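Local coordinates for protein homocysteine S-methyltransferase (Escherichia coli, PDB 5DMM) that catalyses the zinc-dependent transfer of a methyl group from S-methylmethionine, or less efficiently S-adenosylmethionine, to homocysteine, yielding methionine, at residues A[18-23]-A[64-69]; A[93-98]-A[155-160]; A[120-125]-A[148-153]; A[182-187]-A[219-224]. One frame throughout, in Å; residues are numbered along the deposited sequence.

How the contacts relate
The four contacts are spread round a TIM barrel and come in chain order, except that contact 3 (120-125 with 148-153) is nested inside the loop closed by contact 2 (93-98 with 155-160). Contact 1 joins the end of strand 17-18 and the loop after it to strand 65-67, where the barrel closes. Contact 2 pairs two outer helices, and contact 3 lays the second, helix 143-159, against strand 117-122; their centres are about 12 Å apart. Contact 4, at the surface, ties helix 173-183 to strand 222-228, its centre about 21 Å from that of contact 1. Contacts 1 and 3 hold homocysteine-pocket residues, Ile-67 and Ser-121; contacts 2 and 4 lie away from the homocysteine and zinc sites.

Contact 1 (A[18-23]-A[64-69]); sequences LLDGAM and QCAITA
Asp-20 reaches across to Ile-67 and makes the tight centre of this contact. Its OD2 accepts the backbone N of Ile-67 at 2.9 Å in a nearly straight bond (176°), the N-H arriving from above the carboxylate plane. The other oxygen lies against the isoleucine branch, with OD1 3.4 Å from CG1 of Ile-67. CB of Asp-20 points toward 64-69, and CG between the backbone N and the carbonyl carbon (chi1 61°) sets the carboxylate beside Ile-67, the two side chains crossing at a slant. Leu-19 CD2 adds an apolar touch on Cys-65 CB at 3.8 Å.

Residues 17-18 and 65-67 belong to the first and second strands of the (βα)8 TIM barrel, and 18-23 runs from the first strand into the loop before helix 24-29. Leu-18 O accepts Gln-64 N at 2.8 Å and, weakly, Cys-65 N. The extended Gln-64 side chain adds a third bond here: OE1 accepts Leu-18 N at 3.0 Å (173°), tilted from the carbonyl plane, while NE2 bonds Gln-14.

Beyond Asp-20 the chains part. Gly-21 and Ala-22 make no contact with 64-69, and in partly exposed Met-23, CG comes back only to 4.7 Å from Ala-69 CB. Ile-67 faces the barrel interior, where it touches the bound homocysteine and Tyr-253.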
loop_
_atom_site.group_PDB
_atom_site.type_symbol
_atom_site.label_atom_id
_atom_site.label_comp_id
_atom_site.label_asym_id
_atom_site.label_seq_id
_atom_site.Cartn_x
_atom_site.Cartn_y
_atom_site.Cartn_z
ATOM N N LEU A 18 8.441 -8.478 -5.289
ATOM C CA LEU A 18 7.039 -8.546 -5.691
ATOM C C LEU A 18 6.113 -8.177 -4.537
ATOM O O LEU A 18 6.300 -8.623 -3.406
ATOM C CB LEU A 18 6.668 -9.942 -6.228
ATOM C CG LEU A 18 7.266 -10.333 -7.586
ATOM C CD1 LEU A 18 6.741 -11.698 -7.992
ATOM C CD2 LEU A 18 6.945 -9.293 -8.666
ATOM N N LEU A 19 5.126 -7.342 -4.831
ATOM C CA LEU A 19 4.082 -7.024 -3.863
ATOM C C LEU A 19 2.938 -8.009 -4.030
ATOM O O LEU A 19 3.062 -8.997 -4.759
ATOM C CB LEU A 19 3.598 -5.584 -4.047
ATOM C CG LEU A 19 4.719 -4.540 -4.009
ATOM C CD1 LEU A 19 4.169 -3.124 -4.173
ATOM C CD2 LEU A 19 5.508 -4.668 -2.721
ATOM N N ASP A 20 1.829 -7.757 -3.343
ATOM C CA ASP A 20 0.665 -8.605 -3.518
ATOM C C ASP A 20 -0.308 -7.911 -4.452
ATOM O O ASP A 20 0.061 -6.970 -5.152
ATOM C CB ASP A 20 0.003 -8.921 -2.165
ATOM C CG ASP A 20 -0.478 -7.680 -1.437
ATOM O OD1 ASP A 20 -0.221 -6.543 -1.897
ATOM O OD2 ASP A 20 -1.119 -7.849 -0.378
ATOM N N GLY A 21 -1.553 -8.367 -4.446
ATOM C CA GLY A 21 -2.588 -7.765 -5.265
ATOM C C GLY A 21 -3.825 -7.493 -4.433
ATOM O O GLY A 21 -3.760 -7.503 -3.201
ATOM N N ALA A 22 -4.960 -7.298 -5.098
ATOM C CA ALA A 22 -6.186 -6.917 -4.400
ATOM C C ALA A 22 -6.688 -7.998 -3.434
ATOM O O ALA A 22 -6.611 -9.199 -3.699
ATOM C CB ALA A 22 -7.278 -6.565 -5.411
ATOM N N MET A 23 -7.226 -7.536 -2.314
ATOM C CA MET A 23 -7.800 -8.384 -1.280
ATOM C C MET A 23 -9.251 -8.704 -1.638
ATOM O O MET A 23 -9.696 -9.849 -1.516
ATOM C CB MET A 23 -7.682 -7.662 0.079
ATOM C CG MET A 23 -8.433 -8.248 1.264
ATOM S SD MET A 23 -7.891 -9.905 1.699
ATOM C CE MET A 23 -6.211 -9.659 2.289
ATOM N N GLN A 64 6.403 -11.102 -2.032
ATOM C CA GLN A 64 7.355 -11.062 -0.936
ATOM C C GLN A 64 6.970 -9.995 0.081
ATOM O O GLN A 64 7.646 -9.824 1.099
ATOM C CB GLN A 64 8.768 -10.824 -1.474
ATOM C CG GLN A 64 9.175 -11.929 -2.439
ATOM C CD GLN A 64 10.267 -11.506 -3.392
ATOM O OE1 GLN A 64 10.005 -10.852 -4.404
ATOM N NE2 GLN A 64 11.498 -11.885 -3.082
ATOM N N CYS A 65 5.877 -9.294 -0.207
ATOM C CA CYS A 65 5.324 -8.304 0.717
ATOM C C CYS A 65 3.802 -8.331 0.683
ATOM O O CYS A 65 3.200 -8.163 -0.380
ATOM C CB CYS A 65 5.832 -6.896 0.373
ATOM S SG CYS A 65 5.350 -5.631 1.596
ATOM N N ALA A 66 3.179 -8.548 1.842
ATOM C CA ALA A 66 1.736 -8.427 1.963
ATOM C C ALA A 66 1.343 -7.016 2.379
ATOM O O ALA A 66 2.006 -6.405 3.218
ATOM C CB ALA A 66 1.190 -9.442 2.984
ATOM N N ILE A 67 0.263 -6.497 1.808
ATOM C CA ILE A 67 -0.251 -5.196 2.243
ATOM C C ILE A 67 -1.520 -5.430 3.057
ATOM O O ILE A 67 -2.446 -6.058 2.572
ATOM C CB ILE A 67 -0.538 -4.262 1.058
ATOM C CG1 ILE A 67 0.752 -4.047 0.259
ATOM C CG2 ILE A 67 -1.107 -2.926 1.553
ATOM C CD1 ILE A 67 0.594 -3.230 -1.028
ATOM N N THR A 68 -1.551 -4.924 4.288
ATOM C CA THR A 68 -2.650 -5.242 5.216
ATOM C C THR A 68 -3.978 -4.635 4.774
ATOM O O THR A 68 -4.019 -3.693 3.975
ATOM C CB THR A 68 -2.334 -4.767 6.645
ATOM O OG1 THR A 68 -2.130 -3.345 6.651
ATOM C CG2 THR A 68 -1.079 -5.459 7.162
ATOM N N ALA A 69 -5.072 -5.186 5.305
ATOM C CA ALA A 69 -6.410 -4.721 4.944
ATOM C C ALA A 69 -6.838 -3.495 5.749
ATOM O O ALA A 69 -7.935 -3.477 6.313
ATOM C CB ALA A 69 -7.419 -5.853 5.142
#

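Contact 2 (A[93-98]-A[155-160]); sequences GKSVEL and EALLDA
Helix 93-98 and helix 155-159 run roughly in the same direction, their axes 8.5 Å apart at closest and crossing at -31°, and the backbones come nearest where Gly-93 CA lies 5.1 Å from Ala-160 CA. The Ala-160 methyl rests on the Gly-93 backbone, CB to O at 3.7 Å.

Val-96, one turn on, supplies most of the apolar surface of its helix here. Its CG2 meets Leu-157 CD2 at 3.5 Å, the two side chains slanting past each other, while CB packs on the Ala-160 CB at 3.7 Å. The second branch, CG1, held opposite the backbone N (chi1 -176°), lies alongside the Ala-160 carbonyl, 3.6 Å from O. No hydrogen bond joins the segments; the hold is van der Waals contact. With an alanine in place of Val-96, both methyls that cover Leu-157 CD2 and the Ala-160 carbonyl would be gone, and the leucine tip would probably be less firmly fixed.

Leu-157 also reaches inward to Ser-70, and Ser-95, whose OG bonds Ile-92 O, packs on Thr-68 after strand 65-67. The pair thus forms part of the outer helical layer of the barrel, with helix 48-61 touching the far side of 93-98 through Leu-98.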
loop_
_atom_site.group_PDB
_atom_site.type_symbol
_atom_site.label_atom_id
_atom_site.label_comp_id
_atom_site.label_asym_id
_atom_site.label_seq_id
_atom_site.Cartn_x
_atom_site.Cartn_y
_atom_site.Cartn_z
ATOM N N GLY A 93 -4.644 -3.280 14.154
ATOM C CA GLY A 93 -3.594 -4.182 14.589
ATOM C C GLY A 93 -3.843 -5.610 14.125
ATOM O O GLY A 93 -2.911 -6.321 13.718
ATOM N N LYS A 94 -5.103 -6.025 14.179
ATOM C CA LYS A 94 -5.507 -7.346 13.710
ATOM C C LYS A 94 -5.157 -7.571 12.234
ATOM O O LYS A 94 -4.777 -8.675 11.852
ATOM C CB LYS A 94 -7.003 -7.542 13.909
ATOM C CG LYS A 94 -7.509 -8.908 13.476
ATOM C CD LYS A 94 -7.007 -10.002 14.402
ATOM C CE LYS A 94 -7.864 -11.259 14.292
ATOM N NZ LYS A 94 -9.248 -11.035 14.794
ATOM N N SER A 95 -5.275 -6.521 11.424
ATOM C CA SER A 95 -4.983 -6.636 9.994
ATOM C C SER A 95 -3.517 -7.008 9.782
ATOM O O SER A 95 -3.190 -7.737 8.838
ATOM C CB SER A 95 -5.338 -5.339 9.241
ATOM O OG SER A 95 -4.359 -4.321 9.408
ATOM N N VAL A 96 -2.649 -6.518 10.668
ATOM C CA VAL A 96 -1.221 -6.832 10.646
ATOM C C VAL A 96 -0.985 -8.238 11.162
ATOM O O VAL A 96 -0.210 -8.994 10.596
ATOM C CB VAL A 96 -0.396 -5.855 11.504
ATOM C CG1 VAL A 96 1.118 -6.167 11.376
ATOM C CG2 VAL A 96 -0.669 -4.421 11.082
ATOM N N GLU A 97 -1.669 -8.582 12.246
ATOM C CA GLU A 97 -1.535 -9.899 12.843
ATOM C C GLU A 97 -1.871 -11.005 11.835
ATOM O O GLU A 97 -1.171 -12.009 11.759
ATOM C CB GLU A 97 -2.439 -10.001 14.079
ATOM C CG GLU A 97 -2.356 -11.307 14.834
ATOM C CD GLU A 97 -3.419 -11.394 15.929
ATOM O OE1 GLU A 97 -3.690 -10.362 16.589
ATOM O OE2 GLU A 97 -4.005 -12.486 16.113
ATOM N N LEU A 98 -2.932 -10.808 11.057
ATOM C CA LEU A 98 -3.366 -11.837 10.107
ATOM C C LEU A 98 -2.353 -12.002 8.985
ATOM O O LEU A 98 -2.127 -13.116 8.513
ATOM C CB LEU A 98 -4.737 -11.506 9.522
ATOM C CG LEU A 98 -5.901 -11.561 10.512
ATOM C CD1 LEU A 98 -7.137 -10.922 9.899
ATOM C CD2 LEU A 98 -6.182 -13.026 10.884
ATOM N N GLU A 155 0.194 4.429 14.509
ATOM C CA GLU A 155 0.627 3.833 15.761
ATOM C C GLU A 155 0.223 2.361 15.874
ATOM O O GLU A 155 1.034 1.517 16.257
ATOM C CB GLU A 155 0.090 4.656 16.937
ATOM C CG GLU A 155 0.886 5.947 17.083
ATOM C CD GLU A 155 0.472 6.823 18.270
ATOM O OE1 GLU A 155 -0.423 6.431 19.048
ATOM O OE2 GLU A 155 1.056 7.919 18.414
ATOM N N ALA A 156 -1.005 2.047 15.487
ATOM C CA ALA A 156 -1.516 0.687 15.605
ATOM C C ALA A 156 -0.770 -0.277 14.679
ATOM O O ALA A 156 -0.469 -1.413 15.065
ATOM C CB ALA A 156 -3.008 0.662 15.310
ATOM N N LEU A 157 -0.457 0.184 13.470
ATOM C CA LEU A 157 0.256 -0.648 12.495
ATOM C C LEU A 157 1.691 -0.937 12.962
ATOM O O LEU A 157 2.183 -2.061 12.841
ATOM C CB LEU A 157 0.271 0.027 11.114
ATOM C CG LEU A 157 -1.062 0.129 10.352
ATOM C CD1 LEU A 157 -0.907 1.028 9.116
ATOM C CD2 LEU A 157 -1.581 -1.246 9.900
ATOM N N LEU A 158 2.359 0.079 13.505
ATOM C CA LEU A 158 3.732 -0.093 13.972
ATOM C C LEU A 158 3.757 -0.968 15.229
ATOM O O LEU A 158 4.584 -1.883 15.340
ATOM C CB LEU A 158 4.394 1.274 14.242
ATOM C CG LEU A 158 4.631 2.163 13.011
ATOM C CD1 LEU A 158 5.139 3.560 13.391
ATOM C CD2 LEU A 158 5.597 1.500 12.037
ATOM N N ASP A 159 2.841 -0.713 16.155
ATOM C CA ASP A 159 2.796 -1.480 17.399
ATOM C C ASP A 159 2.482 -2.946 17.166
ATOM O O ASP A 159 2.912 -3.803 17.938
ATOM C CB ASP A 159 1.761 -0.901 18.369
ATOM C CG ASP A 159 2.219 0.387 18.996
ATOM O OD1 ASP A 159 3.437 0.669 18.968
ATOM O OD2 ASP A 159 1.358 1.129 19.516
ATOM N N ALA A 160 1.717 -3.230 16.109
ATOM C CA ALA A 160 1.368 -4.602 15.761
ATOM C C ALA A 160 2.512 -5.298 15.009
ATOM O O ALA A 160 2.442 -6.497 14.741
ATOM C CB ALA A 160 0.095 -4.637 14.929
#

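Contact 3 (A[120-125]-A[148-153]); sequences GSVGPY and AFHRPR
Two aromatic rings open the contact: the edge of Tyr-125 points into a face of Phe-149, a T-shaped pair with centroids 5.0 Å apart and planes at 82°. Tyr-125 CD1 stands over the centre of the phenylalanine ring, and Phe-149 CE2 lies 3.7 Å from Tyr-125 CA. On its own helix Phe-149 covers one face of the His-150 ring. A leucine in place of Phe-149 has no ring face for the Tyr-125 edge, and would probably leave the tyrosine less firmly set and the imidazole face less well covered.

Two side chains meet at Gly-123 O. Arg-153 NH2 approaches it at 2.7 Å, but the bond is bent (127°) and weak; His-150 CE1 makes a close contact, 3.2 Å from this oxygen, at the imidazole edge. Bent at chi3 (54°), the arginine lays its guanidinium flat against the backbone, with Val-122 CA and Gly-123 N over one face. Val-122 CG1 adds van der Waals contact, 3.7 Å from His-150 ND1.

The direct polar link is thus weak, and Arg-153 NH1 bonds Ser-70 O instead. Glu-175 OE2, outside both segments, bridges them through His-150 NE2 and Tyr-125 N, near Ser-121, whose OG bonds Glu-168 and, weakly, homocysteine.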
loop_
_atom_site.group_PDB
_atom_site.type_symbol
_atom_site.label_atom_id
_atom_site.label_comp_id
_atom_site.label_asym_id
_atom_site.label_seq_id
_atom_site.Cartn_x
_atom_site.Cartn_y
_atom_site.Cartn_z
ATOM N N GLY A 120 1.980 -2.161 6.357
ATOM C CA GLY A 120 0.702 -1.669 6.861
ATOM C C GLY A 120 0.109 -0.628 5.924
ATOM O O GLY A 120 0.727 0.407 5.663
ATOM N N SER A 121 -1.089 -0.897 5.412
ATOM C CA SER A 121 -1.723 0.027 4.480
ATOM C C SER A 121 -2.214 1.303 5.166
ATOM O O SER A 121 -2.992 1.258 6.136
ATOM C CB SER A 121 -2.896 -0.628 3.773
ATOM O OG SER A 121 -3.583 0.364 3.042
ATOM N N VAL A 122 -1.760 2.434 4.634
ATOM C CA VAL A 122 -2.212 3.753 5.043
ATOM C C VAL A 122 -2.860 4.454 3.858
ATOM O O VAL A 122 -2.173 4.928 2.942
ATOM C CB VAL A 122 -1.042 4.599 5.583
ATOM C CG1 VAL A 122 -1.444 6.072 5.746
ATOM C CG2 VAL A 122 -0.558 4.020 6.905
ATOM N N GLY A 123 -4.187 4.498 3.857
ATOM C CA GLY A 123 -4.905 5.121 2.757
ATOM C C GLY A 123 -5.094 6.602 3.004
ATOM O O GLY A 123 -4.909 7.077 4.134
ATOM N N PRO A 124 -5.488 7.343 1.958
ATOM C CA PRO A 124 -5.629 8.799 2.069
ATOM C C PRO A 124 -6.908 9.206 2.782
ATOM O O PRO A 124 -7.833 8.408 2.888
ATOM C CB PRO A 124 -5.672 9.254 0.606
ATOM C CG PRO A 124 -6.328 8.093 -0.112
ATOM C CD PRO A 124 -5.829 6.851 0.607
ATOM N N TYR A 125 -6.947 10.458 3.223
ATOM C CA TYR A 125 -8.133 11.067 3.814
ATOM C C TYR A 125 -9.316 10.981 2.842
ATOM O O TYR A 125 -10.460 10.787 3.247
ATOM C CB TYR A 125 -7.822 12.519 4.195
ATOM C CG TYR A 125 -8.946 13.231 4.904
ATOM C CD1 TYR A 125 -9.217 12.984 6.245
ATOM C CD2 TYR A 125 -9.739 14.157 4.232
ATOM C CE1 TYR A 125 -10.246 13.638 6.897
ATOM C CE2 TYR A 125 -10.770 14.815 4.880
ATOM C CZ TYR A 125 -11.016 14.553 6.209
ATOM O OH TYR A 125 -12.041 15.207 6.853
ATOM N N ALA A 148 -3.962 14.227 12.959
ATOM C CA ALA A 148 -4.905 13.592 13.889
ATOM C C ALA A 148 -5.673 12.442 13.235
ATOM O O ALA A 148 -5.987 11.438 13.890
ATOM C CB ALA A 148 -5.885 14.623 14.443
ATOM N N PHE A 149 -5.984 12.593 11.948
ATOM C CA PHE A 149 -6.674 11.546 11.192
ATOM C C PHE A 149 -5.798 10.310 11.043
ATOM O O PHE A 149 -6.261 9.187 11.224
ATOM C CB PHE A 149 -7.089 12.056 9.804
ATOM C CG PHE A 149 -7.538 10.969 8.856
ATOM C CD1 PHE A 149 -8.815 10.437 8.937
ATOM C CD2 PHE A 149 -6.690 10.499 7.874
ATOM C CE1 PHE A 149 -9.236 9.445 8.064
ATOM C CE2 PHE A 149 -7.105 9.505 6.983
ATOM C CZ PHE A 149 -8.376 8.978 7.082
ATOM N N HIS A 150 -4.525 10.528 10.723
ATOM C CA HIS A 150 -3.628 9.426 10.409
ATOM C C HIS A 150 -2.940 8.782 11.612
ATOM O O HIS A 150 -2.611 7.602 11.571
ATOM C CB HIS A 150 -2.541 9.910 9.449
ATOM C CG HIS A 150 -2.983 9.998 8.028
ATOM N ND1 HIS A 150 -3.313 8.884 7.281
ATOM C CD2 HIS A 150 -3.164 11.065 7.214
ATOM C CE1 HIS A 150 -3.653 9.264 6.061
ATOM N NE2 HIS A 150 -3.576 10.582 5.998
ATOM N N ARG A 151 -2.703 9.567 12.662
ATOM C CA ARG A 151 -1.892 9.110 13.800
ATOM C C ARG A 151 -2.291 7.758 14.427
ATOM O O ARG A 151 -1.428 6.893 14.579
ATOM C CB ARG A 151 -1.870 10.188 14.898
ATOM C CG ARG A 151 -1.067 9.784 16.127
ATOM C CD ARG A 151 -0.924 10.946 17.124
ATOM N NE ARG A 151 -0.151 12.059 16.572
ATOM C CZ ARG A 151 -0.666 13.248 16.266
ATOM N NH1 ARG A 151 -1.956 13.487 16.470
ATOM N NH2 ARG A 151 0.109 14.200 15.763
ATOM N N PRO A 152 -3.573 7.563 14.799
ATOM C CA PRO A 152 -3.915 6.278 15.446
ATOM C C PRO A 152 -3.613 5.037 14.599
ATOM O O PRO A 152 -3.201 4.006 15.148
ATOM C CB PRO A 152 -5.427 6.369 15.665
ATOM C CG PRO A 152 -5.798 7.777 15.477
ATOM C CD PRO A 152 -4.767 8.408 14.600
ATOM N N ARG A 153 -3.813 5.132 13.288
ATOM C CA ARG A 153 -3.546 3.986 12.413
ATOM C C ARG A 153 -2.041 3.753 12.267
ATOM O O ARG A 153 -1.582 2.607 12.273
ATOM C CB ARG A 153 -4.196 4.170 11.037
ATOM C CG ARG A 153 -3.757 3.118 10.011
ATOM C CD ARG A 153 -4.591 3.201 8.740
ATOM N NE ARG A 153 -4.580 4.548 8.189
ATOM C CZ ARG A 153 -5.249 4.919 7.105
ATOM N NH1 ARG A 153 -5.987 4.032 6.436
ATOM N NH2 ARG A 153 -5.176 6.177 6.683
#

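Contact 4 (A[182-187]-A[219-224]); sequences LLTAYP and YPQVVA
Gln-221 carries the polar side of this contact, its amide reaching into the type I turn from Leu-183 to Tyr-186. NE2 donates to Leu-183 O at 3.0 Å, with an N-H...O angle of 147°, from well above the carbonyl plane. On the opposite face of that plane the same oxygen takes Tyr-186 N, the bond that closes the turn, so two donors grip one carbonyl. Tyr-186 O also lies 2.8 Å from Gln-221 NE2, and Ala-189 O accepts a hydrogen bond from this nitrogen as well. With the chain extended beyond CG (chi2 168°), the amide spans the distance between the two turns.

Van der Waals contact follows the oxygen side of the same amide: Gln-221 OE1 is 3.3 Å from Thr-184 CA and 3.7 Å from Thr-184 CG2, the two side chains crossing at about a right angle. That methyl also reaches the edge of the Tyr-219 ring, near its plane, at 3.9 Å from CD1. Both hydroxyls turn to helix 173-183, Thr-184 OG1 bonding Glu-181 O and Tyr-219 OH bonding Glu-181 OE2.

The contact lies at the outer surface of the TIM barrel, where the C-terminal part of helix 173-183 meets the type I turn, Tyr-219 to Val-222, leading into strand 222-228. Leu-183 packs inward on the intervening strand 191-197, whose Ala-191 pairs by backbone bonds with Gln-221 and Val-223, while Tyr-186 leans on Leu-158 of helix 143-159.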
loop_
_atom_site.group_PDB
_atom_site.type_symbol
_atom_site.label_atom_id
_atom_site.label_comp_id
_atom_site.label_asym_id
_atom_site.label_seq_id
_atom_site.Cartn_x
_atom_site.Cartn_y
_atom_site.Cartn_z
ATOM N N LEU A 182 4.547 13.516 10.161
ATOM C CA LEU A 182 4.058 12.567 11.162
ATOM C C LEU A 182 5.022 11.397 11.403
ATOM O O LEU A 182 5.250 10.993 12.544
ATOM C CB LEU A 182 2.685 12.033 10.749
ATOM C CG LEU A 182 2.060 10.997 11.690
ATOM C CD1 LEU A 182 1.917 11.550 13.109
ATOM C CD2 LEU A 182 0.704 10.550 11.161
ATOM N N LEU A 183 5.592 10.850 10.333
ATOM C CA LEU A 183 6.461 9.685 10.462
ATOM C C LEU A 183 7.727 9.956 11.267
ATOM O O LEU A 183 8.266 9.043 11.885
ATOM C CB LEU A 183 6.852 9.141 9.072
ATOM C CG LEU A 183 5.654 8.529 8.346
ATOM C CD1 LEU A 183 6.111 7.812 7.090
ATOM C CD2 LEU A 183 4.878 7.597 9.263
ATOM N N THR A 184 8.209 11.200 11.260
ATOM C CA THR A 184 9.406 11.525 12.021
ATOM C C THR A 184 9.198 11.355 13.530
ATOM O O THR A 184 10.168 11.187 14.269
ATOM C CB THR A 184 9.900 12.979 11.727
ATOM O OG1 THR A 184 8.941 13.936 12.201
ATOM C CG2 THR A 184 10.118 13.167 10.230
ATOM N N ALA A 185 7.940 11.359 13.983
ATOM C CA ALA A 185 7.650 11.149 15.392
ATOM C C ALA A 185 7.749 9.670 15.783
ATOM O O ALA A 185 7.585 9.330 16.962
ATOM C CB ALA A 185 6.271 11.696 15.734
ATOM N N TYR A 186 7.999 8.806 14.795
ATOM C CA TYR A 186 8.183 7.355 14.996
ATOM C C TYR A 186 9.474 6.940 14.318
ATOM O O TYR A 186 9.453 6.432 13.193
ATOM C CB TYR A 186 6.993 6.559 14.430
ATOM C CG TYR A 186 5.705 7.125 14.938
ATOM C CD1 TYR A 186 5.019 8.097 14.215
ATOM C CD2 TYR A 186 5.219 6.764 16.187
ATOM C CE1 TYR A 186 3.866 8.665 14.712
ATOM C CE2 TYR A 186 4.072 7.328 16.689
ATOM C CZ TYR A 186 3.405 8.277 15.944
ATOM O OH TYR A 186 2.260 8.841 16.438
ATOM N N PRO A 187 10.613 7.176 14.990
ATOM C CA PRO A 187 11.905 7.112 14.290
ATOM C C PRO A 187 12.264 5.736 13.704
ATOM O O PRO A 187 13.096 5.688 12.805
ATOM C CB PRO A 187 12.908 7.517 15.374
ATOM C CG PRO A 187 12.088 8.344 16.347
ATOM C CD PRO A 187 10.753 7.670 16.375
ATOM N N TYR A 219 13.203 13.410 3.694
ATOM C CA TYR A 219 12.769 12.490 4.749
ATOM C C TYR A 219 13.317 11.080 4.510
ATOM O O TYR A 219 12.748 10.326 3.727
ATOM C CB TYR A 219 11.238 12.427 4.825
ATOM C CG TYR A 219 10.568 13.746 5.142
ATOM C CD1 TYR A 219 10.238 14.087 6.452
ATOM C CD2 TYR A 219 10.266 14.649 4.136
ATOM C CE1 TYR A 219 9.627 15.291 6.741
ATOM C CE2 TYR A 219 9.654 15.853 4.420
ATOM C CZ TYR A 219 9.339 16.168 5.722
ATOM O OH TYR A 219 8.739 17.371 6.005
ATOM N N PRO A 220 14.428 10.733 5.174
ATOM C CA PRO A 220 15.117 9.446 4.993
ATOM C C PRO A 220 14.238 8.224 5.287
ATOM O O PRO A 220 14.469 7.157 4.711
ATOM C CB PRO A 220 16.277 9.518 5.994
ATOM C CG PRO A 220 16.453 10.953 6.307
ATOM C CD PRO A 220 15.143 11.631 6.103
ATOM N N GLN A 221 13.235 8.365 6.152
ATOM C CA GLN A 221 12.348 7.243 6.437
ATOM C C GLN A 221 11.529 6.803 5.232
ATOM O O GLN A 221 10.998 5.689 5.228
ATOM C CB GLN A 221 11.392 7.583 7.564
ATOM C CG GLN A 221 12.056 7.712 8.904
ATOM C CD GLN A 221 11.123 8.330 9.906
ATOM O OE1 GLN A 221 10.803 9.518 9.811
ATOM N NE2 GLN A 221 10.645 7.525 10.858
ATOM N N VAL A 222 11.391 7.680 4.237
ATOM C CA VAL A 222 10.702 7.319 3.000
ATOM C C VAL A 222 11.689 6.596 2.086
ATOM O O VAL A 222 12.593 7.205 1.496
ATOM C CB VAL A 222 10.101 8.546 2.289
ATOM C CG1 VAL A 222 9.434 8.129 0.986
ATOM C CG2 VAL A 222 9.083 9.246 3.192
ATOM N N VAL A 223 11.540 5.283 2.002
ATOM C CA VAL A 223 12.550 4.463 1.340
ATOM C C VAL A 223 12.175 4.043 -0.081
ATOM O O VAL A 223 12.972 3.389 -0.765
ATOM C CB VAL A 223 12.845 3.202 2.167
ATOM C CG1 VAL A 223 13.454 3.592 3.518
ATOM C CG2 VAL A 223 11.570 2.407 2.382
ATOM N N ALA A 224 10.972 4.411 -0.519
ATOM C CA ALA A 224 10.544 4.161 -1.892
ATOM C C ALA A 224 9.348 5.051 -2.255
ATOM O O ALA A 224 8.609 5.516 -1.379
ATOM C CB ALA A 224 10.213 2.674 -2.093
#